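Side-chain contacts in biofilm-associated surface protein (Staphylococcus aureus, PDB 7C7U), which is a cell wall-anchored surface protein involved in biofilm formation, whose BSP domain probably takes part in switching functional amyloid assembly: residues Y70-K75 and D123-G128; V196-N201 and Y367-K372. One frame throughout, in Å; residues are numbered along the deposited sequence.

Contact 1 of 2, residues Y70-K75 and D123-G128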
loop_
_atom_site.group_PDB
_atom_site.type_symbol
_atom_site.label_atom_id
_atom_site.label_comp_id
_atom_site.label_asym_id
_atom_site.label_seq_id
_atom_site.Cartn_x
_atom_site.Cartn_y
_atom_site.Cartn_z
ATOM N N TYR A 70 0.528 12.237 -17.681
ATOM C CA TYR A 70 -0.230 11.031 -17.381
ATOM C C TYR A 70 0.075 9.953 -18.411
ATOM O O TYR A 70 0.017 10.200 -19.621
ATOM C CB TYR A 70 -1.724 11.336 -17.322
ATOM C CG TYR A 70 -2.080 12.202 -16.141
ATOM C CD1 TYR A 70 -1.969 11.715 -14.854
ATOM C CD2 TYR A 70 -2.504 13.516 -16.313
ATOM C CE1 TYR A 70 -2.279 12.496 -13.767
ATOM C CE2 TYR A 70 -2.819 14.318 -15.218
ATOM C CZ TYR A 70 -2.706 13.797 -13.951
ATOM O OH TYR A 70 -3.007 14.563 -12.849
ATOM N N LYS A 71 0.381 8.756 -17.921
ATOM C CA LYS A 71 0.841 7.645 -18.736
ATOM C C LYS A 71 -0.138 6.484 -18.647
ATOM O O LYS A 71 -0.899 6.358 -17.689
ATOM C CB LYS A 71 2.223 7.166 -18.276
ATOM C CG LYS A 71 3.234 8.279 -18.019
ATOM C CD LYS A 71 4.074 8.498 -19.263
ATOM C CE LYS A 71 4.979 9.707 -19.128
ATOM N NZ LYS A 71 5.461 10.155 -20.471
ATOM N N ILE A 72 -0.103 5.624 -19.657
ATOM C CA ILE A 72 -0.845 4.370 -19.640
ATOM C C ILE A 72 0.123 3.270 -19.223
ATOM O O ILE A 72 1.191 3.111 -19.823
ATOM C CB ILE A 72 -1.475 4.083 -21.009
ATOM C CG1 ILE A 72 -2.545 5.129 -21.321
ATOM C CG2 ILE A 72 -2.054 2.681 -21.063
ATOM C CD1 ILE A 72 -3.038 5.019 -22.749
ATOM N N ASP A 73 -0.225 2.532 -18.174
ATOM C CA ASP A 73 0.629 1.471 -17.655
ATOM C C ASP A 73 -0.070 0.133 -17.793
ATOM O O ASP A 73 -1.221 -0.020 -17.368
ATOM C CB ASP A 73 1.014 1.701 -16.189
ATOM C CG ASP A 73 2.196 2.607 -16.061
ATOM O OD1 ASP A 73 2.510 3.246 -17.079
ATOM O OD2 ASP A 73 2.840 2.656 -14.985
ATOM N N LEU A 74 0.633 -0.820 -18.387
ATOM C CA LEU A 74 0.163 -2.186 -18.538
ATOM C C LEU A 74 1.103 -3.103 -17.778
ATOM O O LEU A 74 2.290 -3.182 -18.106
ATOM C CB LEU A 74 0.114 -2.582 -20.004
ATOM C CG LEU A 74 -0.232 -4.032 -20.293
ATOM C CD1 LEU A 74 -1.573 -4.387 -19.694
ATOM C CD2 LEU A 74 -0.281 -4.236 -21.820
ATOM N N LYS A 75 0.564 -3.823 -16.802
ATOM C CA LYS A 75 1.349 -4.711 -15.947
ATOM C C LYS A 75 0.914 -6.146 -16.184
ATOM O O LYS A 75 -0.264 -6.470 -16.011
ATOM C CB LYS A 75 1.169 -4.343 -14.477
ATOM C CG LYS A 75 1.838 -5.309 -13.517
ATOM C CD LYS A 75 1.786 -4.792 -12.082
ATOM C CE LYS A 75 2.135 -5.905 -11.107
ATOM N NZ LYS A 75 3.478 -6.531 -11.355
ATOM N N ASP A 123 2.142 11.716 -28.679
ATOM C CA ASP A 123 2.670 10.388 -28.999
ATOM C C ASP A 123 2.082 9.320 -28.071
ATOM O O ASP A 123 2.760 8.377 -27.650
ATOM C CB ASP A 123 4.199 10.377 -28.951
ATOM C CG ASP A 123 4.789 9.107 -29.524
ATOM O OD1 ASP A 123 4.389 8.711 -30.636
ATOM O OD2 ASP A 123 5.644 8.498 -28.844
ATOM N N GLY A 124 0.802 9.459 -27.759
ATOM C CA GLY A 124 0.138 8.496 -26.910
ATOM C C GLY A 124 -0.921 7.680 -27.613
ATOM O O GLY A 124 -0.832 7.431 -28.820
ATOM N N LEU A 125 -1.949 7.264 -26.876
ATOM C CA LEU A 125 -2.898 6.316 -27.436
ATOM C C LEU A 125 -4.302 6.868 -27.661
ATOM O O LEU A 125 -5.012 6.346 -28.525
ATOM C CB LEU A 125 -2.992 5.065 -26.545
ATOM C CG LEU A 125 -1.827 4.070 -26.647
ATOM C CD1 LEU A 125 -2.105 2.810 -25.825
ATOM C CD2 LEU A 125 -1.534 3.705 -28.089
ATOM N N PHE A 126 -4.728 7.895 -26.933
ATOM C CA PHE A 126 -6.128 8.287 -26.965
ATOM C C PHE A 126 -6.294 9.748 -27.371
ATOM O O PHE A 126 -5.524 10.617 -26.951
ATOM C CB PHE A 126 -6.788 8.024 -25.616
ATOM C CG PHE A 126 -6.807 6.574 -25.223
ATOM C CD1 PHE A 126 -7.455 5.636 -26.012
ATOM C CD2 PHE A 126 -6.183 6.148 -24.075
ATOM C CE1 PHE A 126 -7.476 4.298 -25.662
ATOM C CE2 PHE A 126 -6.206 4.811 -23.719
ATOM C CZ PHE A 126 -6.849 3.885 -24.514
ATOM N N GLY A 127 -7.321 10.000 -28.186
ATOM C CA GLY A 127 -7.698 11.338 -28.585
ATOM C C GLY A 127 -7.589 11.524 -30.084
ATOM O O GLY A 127 -7.522 10.545 -30.835
ATOM N N GLY A 128 -7.589 12.781 -30.539
ATOM C CA GLY A 128 -7.348 13.092 -31.933
ATOM C C GLY A 128 -5.883 13.410 -32.177
ATOM O O GLY A 128 -5.073 13.495 -31.253
#
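Ile72 reaches from strand 70-76 into a corner of the chain made by Leu125 and Phe126. Its CD1 methyl is the meeting point of the three side chains. Ile72 CD1 lies 3.3 Å from Phe126 CE2 and 3.6 Å from Phe126 CD2, a tight fit against the CD2-CE2 bond of the ring. The methyl comes in obliquely, and the side chains of Ile72 and Phe126 cross at about a right angle. Leu125 meets the same methyl through its base and one branch. Leu125 CB is 3.8 Å from Ile72 CD1, and Leu125 CD1 is 3.9 Å from it.

Two torsions carry the methyl outward. Ile72 CG1 lies anti to the carbonyl carbon (chi1 -66°), and CD1 continues extended beyond it (chi2 171°). This puts the terminal methyl, not the CG2 branch, against the ring and Leu125. Leu125 also packs against its neighbour: its CB sits over the centre of one face of the Phe126 ring, 4.1 Å above the plane. The chain turns at Leu125, and both side chains leave the backbone toward the strand.

All three residues are buried, and the contact is wholly apolar. Leu57 of strand 52-61 touches both Ile72 and Leu125. Met35 and Phe118 add to the cluster and touch both Ile72 and Phe126. On the loop side, Ser92 OG accepts a hydrogen bond from the backbone N of Gly127.

Strand 70-76 pairs with strands 113-117 and 163-171. The cluster is part of the hydrophobic core of the N-terminal beta-rich region, with the loop between strands 113-117 and 133-144 packed against a buried residue of the sheet.

Contact 2 of 2, residues V196-N201 and Y367-K372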
loop_
_atom_site.group_PDB
_atom_site.type_symbol
_atom_site.label_atom_id
_atom_site.label_comp_id
_atom_site.label_asym_id
_atom_site.label_seq_id
_atom_site.Cartn_x
_atom_site.Cartn_y
_atom_site.Cartn_z
ATOM N N VAL A 196 -14.905 -19.951 -20.731
ATOM C CA VAL A 196 -14.670 -20.190 -22.155
ATOM C C VAL A 196 -15.938 -20.700 -22.834
ATOM O O VAL A 196 -16.274 -20.278 -23.953
ATOM C CB VAL A 196 -13.494 -21.174 -22.342
ATOM C CG1 VAL A 196 -13.509 -21.796 -23.761
ATOM C CG2 VAL A 196 -12.178 -20.475 -22.080
ATOM N N ASN A 197 -16.670 -21.609 -22.173
ATOM C CA ASN A 197 -17.930 -22.085 -22.744
ATOM C C ASN A 197 -18.942 -20.954 -22.879
ATOM O O ASN A 197 -19.767 -20.952 -23.805
ATOM C CB ASN A 197 -18.512 -23.218 -21.897
ATOM C CG ASN A 197 -17.675 -24.488 -21.962
ATOM O OD1 ASN A 197 -16.720 -24.575 -22.733
ATOM N ND2 ASN A 197 -18.028 -25.478 -21.146
ATOM N N LEU A 198 -18.930 -20.012 -21.933
ATOM C CA LEU A 198 -19.832 -18.869 -22.013
ATOM C C LEU A 198 -19.485 -17.991 -23.206
ATOM O O LEU A 198 -20.368 -17.620 -23.999
ATOM C CB LEU A 198 -19.775 -18.068 -20.698
ATOM C CG LEU A 198 -20.641 -18.627 -19.566
ATOM C CD1 LEU A 198 -20.063 -18.216 -18.194
ATOM C CD2 LEU A 198 -22.083 -18.133 -19.715
ATOM N N GLU A 199 -18.194 -17.662 -23.361
ATOM C CA GLU A 199 -17.740 -16.881 -24.510
ATOM C C GLU A 199 -18.072 -17.561 -25.830
ATOM O O GLU A 199 -18.210 -16.885 -26.865
ATOM C CB GLU A 199 -16.236 -16.671 -24.440
ATOM C CG GLU A 199 -15.808 -15.668 -23.392
ATOM C CD GLU A 199 -15.557 -14.312 -24.003
ATOM O OE1 GLU A 199 -14.778 -14.248 -24.990
ATOM O OE2 GLU A 199 -16.151 -13.322 -23.515
ATOM N N ASN A 200 -18.180 -18.886 -25.816
ATOM C CA ASN A 200 -18.492 -19.647 -27.014
ATOM C C ASN A 200 -19.989 -19.948 -27.162
ATOM O O ASN A 200 -20.372 -20.688 -28.070
ATOM C CB ASN A 200 -17.645 -20.925 -27.026
ATOM C CG ASN A 200 -16.189 -20.637 -27.376
ATOM O OD1 ASN A 200 -15.915 -19.770 -28.199
ATOM N ND2 ASN A 200 -15.253 -21.351 -26.748
ATOM N N ASN A 201 -20.850 -19.367 -26.324
ATOM C CA ASN A 201 -22.301 -19.554 -26.456
ATOM C C ASN A 201 -23.026 -18.220 -26.293
ATOM O O ASN A 201 -23.967 -18.089 -25.513
ATOM C CB ASN A 201 -22.806 -20.594 -25.458
ATOM C CG ASN A 201 -24.321 -20.783 -25.503
ATOM O OD1 ASN A 201 -24.932 -20.776 -26.580
ATOM N ND2 ASN A 201 -24.940 -20.922 -24.322
ATOM N N TYR A 367 -20.735 -11.303 -15.229
ATOM C CA TYR A 367 -21.280 -11.349 -16.592
ATOM C C TYR A 367 -22.797 -11.392 -16.516
ATOM O O TYR A 367 -23.378 -11.788 -15.502
ATOM C CB TYR A 367 -20.740 -12.553 -17.401
ATOM C CG TYR A 367 -20.973 -13.911 -16.762
ATOM C CD1 TYR A 367 -20.107 -14.402 -15.764
ATOM C CD2 TYR A 367 -22.039 -14.708 -17.147
ATOM C CE1 TYR A 367 -20.323 -15.642 -15.189
ATOM C CE2 TYR A 367 -22.264 -15.946 -16.570
ATOM C CZ TYR A 367 -21.393 -16.409 -15.596
ATOM O OH TYR A 367 -21.627 -17.632 -15.017
ATOM N N LEU A 368 -23.434 -10.963 -17.609
ATOM C CA LEU A 368 -24.875 -11.026 -17.778
ATOM C C LEU A 368 -25.222 -12.209 -18.676
ATOM O O LEU A 368 -24.501 -12.522 -19.626
ATOM C CB LEU A 368 -25.421 -9.725 -18.409
ATOM C CG LEU A 368 -25.351 -8.497 -17.486
ATOM C CD1 LEU A 368 -25.394 -7.182 -18.264
ATOM C CD2 LEU A 368 -26.512 -8.593 -16.504
ATOM N N THR A 369 -26.358 -12.839 -18.391
ATOM C CA THR A 369 -26.860 -13.936 -19.210
ATOM C C THR A 369 -28.311 -13.671 -19.560
ATOM O O THR A 369 -29.029 -12.998 -18.819
ATOM C CB THR A 369 -26.791 -15.305 -18.503
ATOM O OG1 THR A 369 -27.385 -15.190 -17.199
ATOM C CG2 THR A 369 -25.347 -15.821 -18.410
ATOM N N ASP A 370 -28.755 -14.211 -20.698
ATOM C CA ASP A 370 -30.169 -14.077 -21.008
ATOM C C ASP A 370 -30.957 -15.114 -20.209
ATOM O O ASP A 370 -30.392 -15.899 -19.434
ATOM C CB ASP A 370 -30.412 -14.177 -22.525
ATOM C CG ASP A 370 -30.111 -15.555 -23.116
ATOM O OD1 ASP A 370 -30.006 -16.548 -22.376
ATOM O OD2 ASP A 370 -30.006 -15.641 -24.373
ATOM N N SER A 371 -32.279 -15.153 -20.429
ATOM C CA SER A 371 -33.131 -16.070 -19.671
ATOM C C SER A 371 -32.869 -17.539 -19.989
ATOM O O SER A 371 -33.415 -18.405 -19.302
ATOM C CB SER A 371 -34.610 -15.743 -19.902
ATOM O OG SER A 371 -34.966 -15.802 -21.275
ATOM N N LYS A 372 -32.043 -17.851 -20.986
ATOM C CA LYS A 372 -31.648 -19.229 -21.258
ATOM C C LYS A 372 -30.220 -19.535 -20.805
ATOM O O LYS A 372 -29.703 -20.618 -21.097
ATOM C CB LYS A 372 -31.810 -19.531 -22.751
ATOM C CG LYS A 372 -33.197 -19.187 -23.314
ATOM C CD LYS A 372 -33.375 -19.745 -24.727
ATOM C CE LYS A 372 -34.835 -19.649 -25.209
ATOM N NZ LYS A 372 -35.328 -18.234 -25.186
HETATM O O HOH W 1 -27.933 -21.348 -23.813
#
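Leu198 lays its CD1 methyl over one face of the Tyr367 ring. This is a CH-pi contact: Leu198 CD1 is 3.8 Å from the centroid of the Tyr367 ring and 29° off the ring normal. The methyl is displaced toward the hydroxyl end, with Leu198 CD1 3.4 Å from Tyr367 CZ. The second branch, Leu198 CD2, touches Tyr367 CE2 at 3.8 Å. Leu198 CD2 also lies 4.2 Å from Thr369 CG2, which lies in plane at the edge of the same ring. The two branches thus rest on neighbouring parts of one apolar patch.

Tyr367 CG stands between its backbone N and carbonyl carbon (chi1 56°), a turn that brings the ring to helix 193-199. Beyond the first shell, Asn254 ND2 hydrogen-bonds both Thr369 OG1 and Tyr367 O, tying strand 359-369 to strand 252-257.

Further out the contact becomes polar. A water bridges the segments, accepting from Asn201 ND2 at 3.1 Å and donating weakly to Lys372 O. Asp370 OD1 accepts from Lys372 N at 2.8 Å, making an Asx turn just past the strand, while Asp370 OD2 bonds to Ser203 OG. On the helix, Glu199 forms a salt bridge with Lys41.

This is helix-on-strand packing: the C-terminal end of helix 193-199 sits against the end of strand 359-369 in a four-stranded antiparallel sheet.

From the N terminus, contact 1 comes first. It closes a loop from strand 70-76 to the connection after strand 113-117, within the N-terminal beta-rich region. The chain then passes through strands 133-144 and 163-171 to helix 193-199, where contact 2 opens. Contact 2 closes a much longer loop, which includes the whole five-stranded sheet, when strand 359-369 returns to the helix. The two loops follow in series and neither nest nor cross. The centres of contact 1 and contact 2 are about 32 Å apart, and the nearest atoms of contact 1 and contact 2 are about 17 Å apart. Contact 1 joins parts of one region; contact 2 joins helix 193-199, which follows that region, to the four-stranded sheet, before the run of calcium sites that begins at Asp389.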